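Local coordinates for hypothetical protein TT1561 (Thermus thermophilus, PDB 1UF3), which is of unknown function but belongs to the calcineurin-like metallophosphoesterase superfamily, binds calcium ions and is predicted to act as a phosphoesterase, at residues L9-P14 with I36-N41; P65-P70 with I152-T157; H156-H161 with V184-K189. All blocks are in the same frame, centred on the assembly; numbering follows the deposited sequence.

Contact 1 of 3, residues L9-P14 with I36-N41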
loop_
_atom_site.group_PDB
_atom_site.type_symbol
_atom_site.label_atom_id
_atom_site.label_comp_id
_atom_site.label_asym_id
_atom_site.label_seq_id
_atom_site.Cartn_x
_atom_site.Cartn_y
_atom_site.Cartn_z
ATOM N N LEU A 9 16.168 8.760 -9.382
ATOM C CA LEU A 9 16.013 9.333 -10.721
ATOM C C LEU A 9 16.924 10.572 -10.699
ATOM O O LEU A 9 16.790 11.455 -9.829
ATOM C CB LEU A 9 14.548 9.723 -10.954
ATOM C CG LEU A 9 14.161 10.270 -12.325
ATOM C CD1 LEU A 9 14.502 9.247 -13.393
ATOM C CD2 LEU A 9 12.652 10.588 -12.333
ATOM N N ALA A 10 17.870 10.627 -11.630
ATOM C CA ALA A 10 18.841 11.716 -11.662
ATOM C C ALA A 10 19.127 12.330 -13.040
ATOM O O ALA A 10 18.947 11.689 -14.066
ATOM C CB ALA A 10 20.145 11.229 -11.047
ATOM N N THR A 11 19.590 13.572 -13.026
ATOM C CA THR A 11 19.911 14.308 -14.242
ATOM C C THR A 11 20.592 15.593 -13.816
ATOM O O THR A 11 20.621 15.935 -12.613
ATOM C CB THR A 11 18.643 14.660 -15.051
ATOM O OG1 THR A 11 19.028 15.156 -16.335
ATOM C CG2 THR A 11 17.835 15.753 -14.344
ATOM N N SER A 12 21.134 16.313 -14.797
ATOM C CA SER A 12 21.825 17.570 -14.525
ATOM C C SER A 12 21.583 18.627 -15.600
ATOM O O SER A 12 20.999 18.365 -16.639
ATOM C CB SER A 12 23.331 17.332 -14.443
ATOM O OG SER A 12 23.804 16.918 -15.725
ATOM N N ASN A 13 22.039 19.831 -15.313
ATOM C CA ASN A 13 21.970 20.942 -16.245
ATOM C C ASN A 13 20.740 21.070 -17.139
ATOM O O ASN A 13 20.873 21.127 -18.350
ATOM C CB ASN A 13 23.225 20.887 -17.125
ATOM C CG ASN A 13 23.503 22.194 -17.822
ATOM O OD1 ASN A 13 23.804 23.203 -17.174
ATOM N ND2 ASN A 13 23.402 22.189 -19.152
ATOM N N PRO A 14 19.526 21.113 -16.564
ATOM C CA PRO A 14 18.328 21.249 -17.405
ATOM C C PRO A 14 18.259 22.603 -18.166
ATOM O O PRO A 14 17.544 22.731 -19.162
ATOM C CB PRO A 14 17.179 21.083 -16.405
ATOM C CG PRO A 14 17.785 21.574 -15.097
ATOM C CD PRO A 14 19.161 20.945 -15.145
ATOM N N ILE A 36 14.745 11.764 -6.150
ATOM C CA ILE A 36 15.202 12.476 -7.328
ATOM C C ILE A 36 16.389 13.315 -6.894
ATOM O O ILE A 36 16.381 13.910 -5.809
ATOM C CB ILE A 36 14.127 13.453 -7.869
ATOM C CG1 ILE A 36 12.988 12.685 -8.531
ATOM C CG2 ILE A 36 14.774 14.469 -8.796
ATOM C CD1 ILE A 36 11.774 13.537 -8.925
ATOM N N ALA A 37 17.429 13.336 -7.719
ATOM C CA ALA A 37 18.596 14.148 -7.431
ATOM C C ALA A 37 18.824 14.970 -8.690
ATOM O O ALA A 37 18.863 14.427 -9.796
ATOM C CB ALA A 37 19.799 13.279 -7.124
ATOM N N LEU A 38 18.955 16.281 -8.538
ATOM C CA LEU A 38 19.133 17.124 -9.713
ATOM C C LEU A 38 20.244 18.158 -9.535
ATOM O O LEU A 38 20.269 18.931 -8.567
ATOM C CB LEU A 38 17.790 17.776 -10.063
ATOM C CG LEU A 38 17.673 18.562 -11.371
ATOM C CD1 LEU A 38 16.189 18.781 -11.778
ATOM C CD2 LEU A 38 18.407 19.854 -11.170
ATOM N N ILE A 39 21.179 18.130 -10.483
ATOM C CA ILE A 39 22.345 19.001 -10.495
ATOM C C ILE A 39 22.130 20.151 -11.478
ATOM O O ILE A 39 21.629 19.924 -12.570
ATOM C CB ILE A 39 23.611 18.213 -10.950
ATOM C CG1 ILE A 39 23.798 16.940 -10.108
ATOM C CG2 ILE A 39 24.834 19.082 -10.786
ATOM C CD1 ILE A 39 24.185 17.214 -8.655
ATOM N N GLY A 40 22.520 21.373 -11.102
ATOM C CA GLY A 40 22.342 22.513 -12.000
ATOM C C GLY A 40 23.195 22.394 -13.265
ATOM O O GLY A 40 23.859 21.380 -13.460
ATOM N N ASN A 41 23.194 23.401 -14.138
ATOM C CA ASN A 41 22.426 24.637 -13.977
ATOM C C ASN A 41 20.939 24.370 -14.088
ATOM O O ASN A 41 20.480 23.780 -15.060
ATOM C CB ASN A 41 22.808 25.657 -15.074
ATOM C CG ASN A 41 24.293 25.950 -15.117
ATOM O OD1 ASN A 41 24.869 26.468 -14.160
ATOM N ND2 ASN A 41 24.927 25.620 -16.241
#
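Leu9 through Ser12 run parallel to Ile36 through Ile39, joined by backbone bonds. Leu9 O takes the N-H of Ala37 at 2.9 Å, and Thr11 O takes that of Ile39 at 3.1 Å in a nearly straight bond. Between them, the Thr11 N-H reaches Ala37 O only weakly. Past the strand ends, Asn13 N donates to Ile39 O at 2.8 Å, with a weak second bond to Gly40 O.

Packing follows the two faces. On one, Ala10 and Ala37 meet Leu185 of strand 183-186, and Ser12 OG bonds Gly205 O and Gly188 N. On the other, Leu9 CB lies 4.1 Å from Ile36 CG1, the Thr11 methyl CG2 runs alongside Leu38 CG, and Phe24 and Leu21 of helix 18-25 cover them.

The polar side chains meet at the loops. With CG swung anti to its backbone N (chi1 -162°), Asn13 carries OD1 over to Asn41, where it accepts the backbone N-H at 3.1 Å, the donor tilted 16° from the carbonyl plane. Asn41 ND2 adds a weak bond to the same oxygen at 2.8 Å; the amides lie alongside each other with planes 68° apart. Asn41 follows a cis peptide, and its OD1 accepts from Gln73 N. In metallophosphoesterases the metal-binding loops follow these two strands, though a bound calcium here is about 10 Å from the Asn41 side chain. One sound and one weak bond from Asn41 to OD1, with a weak bond from ND2 to Asp206, probably fix the Asn13 amide's rotation and tie the loops together beyond the ladder.

Contact 2 of 3, residues P65-P70 with I152-T157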
loop_
_atom_site.group_PDB
_atom_site.type_symbol
_atom_site.label_atom_id
_atom_site.label_comp_id
_atom_site.label_asym_id
_atom_site.label_seq_id
_atom_site.Cartn_x
_atom_site.Cartn_y
_atom_site.Cartn_z
ATOM N N PRO A 65 11.192 12.437 -2.182
ATOM C CA PRO A 65 12.358 13.114 -1.615
ATOM C C PRO A 65 13.133 13.633 -2.826
ATOM O O PRO A 65 13.263 12.913 -3.817
ATOM C CB PRO A 65 13.095 11.986 -0.902
ATOM C CG PRO A 65 11.957 11.150 -0.389
ATOM C CD PRO A 65 11.014 11.095 -1.591
ATOM N N THR A 66 13.638 14.861 -2.750
ATOM C CA THR A 66 14.356 15.460 -3.877
ATOM C C THR A 66 15.485 16.356 -3.396
ATOM O O THR A 66 15.311 17.165 -2.490
ATOM C CB THR A 66 13.382 16.280 -4.762
ATOM O OG1 THR A 66 12.338 15.419 -5.221
ATOM C CG2 THR A 66 14.088 16.882 -5.983
ATOM N N ALA A 67 16.660 16.205 -3.994
ATOM C CA ALA A 67 17.779 17.035 -3.596
ATOM C C ALA A 67 18.380 17.663 -4.827
ATOM O O ALA A 67 18.430 17.049 -5.891
ATOM C CB ALA A 67 18.848 16.201 -2.862
ATOM N N TYR A 68 18.869 18.881 -4.678
ATOM C CA TYR A 68 19.473 19.558 -5.808
ATOM C C TYR A 68 20.512 20.569 -5.371
ATOM O O TYR A 68 20.550 20.978 -4.195
ATOM C CB TYR A 68 18.379 20.235 -6.684
ATOM C CG TYR A 68 17.202 20.829 -5.915
ATOM C CD1 TYR A 68 15.975 20.152 -5.829
ATOM C CD2 TYR A 68 17.331 22.038 -5.225
ATOM C CE1 TYR A 68 14.893 20.675 -5.050
ATOM C CE2 TYR A 68 16.267 22.564 -4.446
ATOM C CZ TYR A 68 15.064 21.873 -4.362
ATOM O OH TYR A 68 14.078 22.346 -3.520
ATOM N N VAL A 69 21.410 20.912 -6.297
ATOM C CA VAL A 69 22.420 21.931 -6.048
ATOM C C VAL A 69 22.416 22.811 -7.309
ATOM O O VAL A 69 22.055 22.365 -8.407
ATOM C CB VAL A 69 23.830 21.351 -5.793
ATOM C CG1 VAL A 69 23.796 20.419 -4.592
ATOM C CG2 VAL A 69 24.346 20.641 -7.022
ATOM N N PRO A 70 22.787 24.080 -7.159
ATOM C CA PRO A 70 22.798 24.983 -8.312
ATOM C C PRO A 70 24.070 24.828 -9.154
ATOM O O PRO A 70 25.060 24.223 -8.707
ATOM C CB PRO A 70 22.699 26.348 -7.652
ATOM C CG PRO A 70 23.581 26.160 -6.424
ATOM C CD PRO A 70 23.216 24.773 -5.922
ATOM N N ILE A 152 25.878 10.728 0.369
ATOM C CA ILE A 152 25.534 10.948 -1.043
ATOM C C ILE A 152 25.855 12.426 -1.291
ATOM O O ILE A 152 25.284 13.311 -0.640
ATOM C CB ILE A 152 24.038 10.696 -1.336
ATOM C CG1 ILE A 152 23.702 9.211 -1.127
ATOM C CG2 ILE A 152 23.706 11.127 -2.786
ATOM C CD1 ILE A 152 22.291 8.796 -1.531
ATOM N N PHE A 153 26.806 12.682 -2.191
ATOM C CA PHE A 153 27.239 14.037 -2.506
ATOM C C PHE A 153 26.725 14.497 -3.857
ATOM O O PHE A 153 26.647 13.717 -4.792
ATOM C CB PHE A 153 28.781 14.139 -2.547
ATOM C CG PHE A 153 29.464 14.109 -1.195
ATOM C CD1 PHE A 153 28.737 14.058 -0.001
ATOM C CD2 PHE A 153 30.841 14.160 -1.123
ATOM C CE1 PHE A 153 29.383 14.062 1.222
ATOM C CE2 PHE A 153 31.500 14.165 0.108
ATOM C CZ PHE A 153 30.773 14.116 1.277
ATOM N N LEU A 154 26.391 15.778 -3.951
ATOM C CA LEU A 154 25.937 16.366 -5.215
ATOM C C LEU A 154 26.878 17.516 -5.543
ATOM O O LEU A 154 27.048 18.429 -4.753
ATOM C CB LEU A 154 24.500 16.898 -5.111
ATOM C CG LEU A 154 23.393 15.919 -5.507
ATOM C CD1 LEU A 154 23.260 14.845 -4.424
ATOM C CD2 LEU A 154 22.075 16.672 -5.700
ATOM N N PHE A 155 27.527 17.461 -6.693
ATOM C CA PHE A 155 28.434 18.544 -7.089
ATOM C C PHE A 155 28.145 18.872 -8.541
ATOM O O PHE A 155 27.638 18.037 -9.306
ATOM C CB PHE A 155 29.912 18.133 -7.089
ATOM C CG PHE A 155 30.459 17.737 -5.773
ATOM C CD1 PHE A 155 31.031 16.466 -5.616
ATOM C CD2 PHE A 155 30.539 18.652 -4.737
ATOM C CE1 PHE A 155 31.681 16.130 -4.452
ATOM C CE2 PHE A 155 31.180 18.328 -3.572
ATOM C CZ PHE A 155 31.764 17.054 -3.424
ATOM N N HIS A 156 28.490 20.086 -8.935
ATOM C CA HIS A 156 28.322 20.399 -10.329
ATOM C C HIS A 156 29.646 19.990 -11.009
ATOM O O HIS A 156 29.652 19.316 -12.035
ATOM C CB HIS A 156 28.072 21.875 -10.546
ATOM C CG HIS A 156 27.972 22.228 -11.993
ATOM N ND1 HIS A 156 29.080 22.509 -12.766
ATOM C CD2 HIS A 156 26.915 22.209 -12.839
ATOM C CE1 HIS A 156 28.705 22.647 -14.027
ATOM N NE2 HIS A 156 27.396 22.468 -14.097
ATOM N N THR A 157 30.747 20.384 -10.385
ATOM C CA THR A 157 32.103 20.150 -10.847
ATOM C C THR A 157 32.542 18.684 -10.809
ATOM O O THR A 157 32.462 18.031 -9.772
ATOM C CB THR A 157 33.049 21.000 -9.997
ATOM O OG1 THR A 157 32.705 22.378 -10.182
ATOM C CG2 THR A 157 34.519 20.773 -10.376
#
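Val69 sets CG1 anti to its carbonyl carbon, which aims that methyl across at Leu154. Leu154 answers with a chi1 of -92°, well off the staggered value, and a chi2 of 72° that leaves CD2 nearly anti to CA, extended toward Ala67 and Tyr68. The closest approach joins Val69 CG1 to Leu154 CB at 3.6 Å, the two side chains crossing obliquely. The same valine methyl, Val69 CG1, also rests 3.8 Å from Leu154 O.

The extended branch does the rest of the work. Leu154 CD2 lies 3.7 Å from Ala67 O and close over Tyr68 CA, so it covers backbone as much as side chain. The Ala67 methyl stands at its flank, with CB 4.3 Å from Leu154 CD2, and meets Val110 of strand 108-118 as well. Further along, Pro70 O comes within 4.2 Å of His156 CB.

Strands 66-69 and 152-155 belong to different sheets, the two layers of the metallophosphoesterase beta sandwich. The axes of these short segments approach to 7.1 Å at a 40° angle, close for facing sheets and perhaps helped by the small Ala67 side chain. Tyr68 and Phe155 turn outward from this interface: Tyr68 goes to helix 77-90, where its OH bonds Glu88, and Phe155 to helix 170-179.

Ala67 O, though pressed by a methyl, already accepts a probable hydrogen bond from Leu38 N within its own sheet. The polar backbone is thus served at least partly by in-sheet pairing, and between 65-70 and 152-157 the hold is by buried apolar surface.

Contact 3 of 3, residues H156-H161 with V184-K189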
loop_
_atom_site.group_PDB
_atom_site.type_symbol
_atom_site.label_atom_id
_atom_site.label_comp_id
_atom_site.label_asym_id
_atom_site.label_seq_id
_atom_site.Cartn_x
_atom_site.Cartn_y
_atom_site.Cartn_z
ATOM N N HIS A 156 28.490 20.086 -8.935
ATOM C CA HIS A 156 28.322 20.399 -10.329
ATOM C C HIS A 156 29.646 19.990 -11.009
ATOM O O HIS A 156 29.652 19.316 -12.035
ATOM C CB HIS A 156 28.072 21.875 -10.546
ATOM C CG HIS A 156 27.972 22.228 -11.993
ATOM N ND1 HIS A 156 29.080 22.509 -12.766
ATOM C CD2 HIS A 156 26.915 22.209 -12.839
ATOM C CE1 HIS A 156 28.705 22.647 -14.027
ATOM N NE2 HIS A 156 27.396 22.468 -14.097
ATOM N N THR A 157 30.747 20.384 -10.385
ATOM C CA THR A 157 32.103 20.150 -10.847
ATOM C C THR A 157 32.542 18.684 -10.809
ATOM O O THR A 157 32.462 18.031 -9.772
ATOM C CB THR A 157 33.049 21.000 -9.997
ATOM O OG1 THR A 157 32.705 22.378 -10.182
ATOM C CG2 THR A 157 34.519 20.773 -10.376
HETATM N N MSE A 158 32.993 18.168 -11.948
HETATM C CA MSE A 158 33.445 16.779 -12.049
HETATM C C MSE A 158 34.811 16.558 -11.427
HETATM O O MSE A 158 35.688 17.418 -11.508
HETATM C CB MSE A 158 33.553 16.354 -13.505
HETATM C CG MSE A 158 32.271 16.082 -14.198
HETATM SE SE MSE A 158 32.632 14.921 -15.711
HETATM C CE MSE A 158 33.435 13.454 -14.757
ATOM N N PRO A 159 35.018 15.391 -10.801
ATOM C CA PRO A 159 36.324 15.119 -10.196
ATOM C C PRO A 159 37.285 14.603 -11.276
ATOM O O PRO A 159 36.862 14.091 -12.310
ATOM C CB PRO A 159 36.008 14.042 -9.170
ATOM C CG PRO A 159 34.935 13.259 -9.868
ATOM C CD PRO A 159 34.045 14.352 -10.422
ATOM N N TYR A 160 38.576 14.767 -11.045
ATOM C CA TYR A 160 39.563 14.274 -11.988
ATOM C C TYR A 160 39.497 12.760 -11.891
ATOM O O TYR A 160 39.547 12.214 -10.784
ATOM C CB TYR A 160 40.948 14.722 -11.575
ATOM C CG TYR A 160 42.021 13.930 -12.267
ATOM C CD1 TYR A 160 42.403 14.245 -13.570
ATOM C CD2 TYR A 160 42.656 12.866 -11.621
ATOM C CE1 TYR A 160 43.402 13.527 -14.225
ATOM C CE2 TYR A 160 43.661 12.130 -12.266
ATOM C CZ TYR A 160 44.031 12.473 -13.573
ATOM O OH TYR A 160 45.025 11.779 -14.230
ATOM N N HIS A 161 39.393 12.092 -13.036
ATOM C CA HIS A 161 39.300 10.636 -13.087
ATOM C C HIS A 161 39.666 10.198 -14.500
ATOM O O HIS A 161 38.975 10.544 -15.462
ATOM C CB HIS A 161 37.868 10.181 -12.772
ATOM C CG HIS A 161 37.719 8.699 -12.609
ATOM N ND1 HIS A 161 37.746 7.822 -13.670
ATOM C CD2 HIS A 161 37.569 7.936 -11.498
ATOM C CE1 HIS A 161 37.622 6.585 -13.225
ATOM N NE2 HIS A 161 37.514 6.625 -11.910
ATOM N N VAL A 184 28.308 9.759 -5.632
ATOM C CA VAL A 184 28.655 11.134 -5.958
ATOM C C VAL A 184 27.993 11.381 -7.309
ATOM O O VAL A 184 28.226 10.635 -8.280
ATOM C CB VAL A 184 30.188 11.334 -6.117
ATOM C CG1 VAL A 184 30.502 12.815 -6.467
ATOM C CG2 VAL A 184 30.901 10.956 -4.838
ATOM N N LEU A 185 27.129 12.382 -7.370
ATOM C CA LEU A 185 26.470 12.720 -8.629
ATOM C C LEU A 185 27.085 14.030 -9.152
ATOM O O LEU A 185 27.256 14.991 -8.392
ATOM C CB LEU A 185 24.958 12.901 -8.412
ATOM C CG LEU A 185 24.096 11.629 -8.416
ATOM C CD1 LEU A 185 22.689 11.940 -7.919
ATOM C CD2 LEU A 185 24.021 11.071 -9.835
ATOM N N VAL A 186 27.441 14.077 -10.432
ATOM C CA VAL A 186 28.019 15.317 -10.979
ATOM C C VAL A 186 27.362 15.689 -12.305
ATOM O O VAL A 186 26.752 14.862 -12.974
ATOM C CB VAL A 186 29.575 15.203 -11.192
ATOM C CG1 VAL A 186 30.284 15.015 -9.861
ATOM C CG2 VAL A 186 29.893 14.050 -12.153
ATOM N N ALA A 187 27.470 16.951 -12.675
ATOM C CA ALA A 187 26.897 17.414 -13.932
ATOM C C ALA A 187 27.702 16.893 -15.126
ATOM O O ALA A 187 28.910 16.711 -15.041
ATOM C CB ALA A 187 26.879 18.952 -13.960
ATOM N N GLY A 188 27.031 16.655 -16.238
ATOM C CA GLY A 188 27.751 16.206 -17.414
ATOM C C GLY A 188 26.853 15.615 -18.474
ATOM O O GLY A 188 25.740 15.176 -18.178
ATOM N N LYS A 189 27.345 15.605 -19.712
ATOM C CA LYS A 189 26.601 15.050 -20.843
ATOM C C LYS A 189 27.090 13.628 -21.079
ATOM O O LYS A 189 28.278 13.347 -20.943
ATOM C CB LYS A 189 26.811 15.910 -22.101
ATOM C CG LYS A 189 26.180 17.300 -22.003
ATOM C CD LYS A 189 26.430 18.149 -23.252
ATOM C CE LYS A 189 27.888 18.573 -23.356
ATOM N NZ LYS A 189 28.155 19.250 -24.650
HETATM O O HOH W 1 30.477 18.768 -14.398
#
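His156 presents the face of its imidazole to the methyl of Ala187. Chi1 of 177° sends the ring anti to the backbone N, and chi2 of -86° sets it roughly square to the CA-CB-CG plane, so that Ala187 CB rides above the ring plane, displaced toward the rim. This is a CH-pi contact: Ala187 CB is 3.7 Å from the His156 ring centroid, and its nearest ring atom is His156 CD2 at 3.4 Å. Pro72 also touches the histidine.

The loop 156-161 leaves strand 151-155 and leads to helix 170-179, which returns to the parallel neighbour 183-186: a beta-alpha-beta crossover, tied here by Ala187 N to His156 O. That bond is 3.3 Å long, the donor tilted 29° from the carbonyl plane. A water donates to His156 O at 2.6 Å and also to Ala187 O, bridging the same two residues.

Val186 spreads its two methyls along the loop. Val186 CG1, anti to the carbonyl carbon, fits near Thr157 O and lies 3.9 Å from Pro159 CD. Met158, a selenomethionine, holds CG anti to its own carbonyl carbon, which brings Met158 CG to 3.7 Å from Val186 CG2, the side chains crossing at about a right angle, and to 3.5 Å from Ala187 O. Beyond that, a bend at chi3 turns its SE-CE end. Val203 of strand 199-203 touches both Met158 and Val186, while Pro159 goes on to pack against Val172 and Ile176 of helix 170-179.

Overall arrangement
From the N terminus, contact 1 closes first: the chain leaves strand 7-12, passes through helices 18-25 and 27-31, and returns beside it as strand 35-39. Contact 2 opens afterwards on strand 66-69, the next strand of that sheet, and closes a much longer loop when the chain reaches strand 151-155 in the opposing sheet. Contact 3 begins where contact 2 ends, sharing His156 and Thr157, and closes through helix 170-179 onto strand 183-186. The three loops follow in series; none encloses another or crosses it. They also meet in space: Ser12 of contact 1 reaches Gly188 of contact 3, and Gly40 O lies close to the His156 ring, so the two sheets adjoin there.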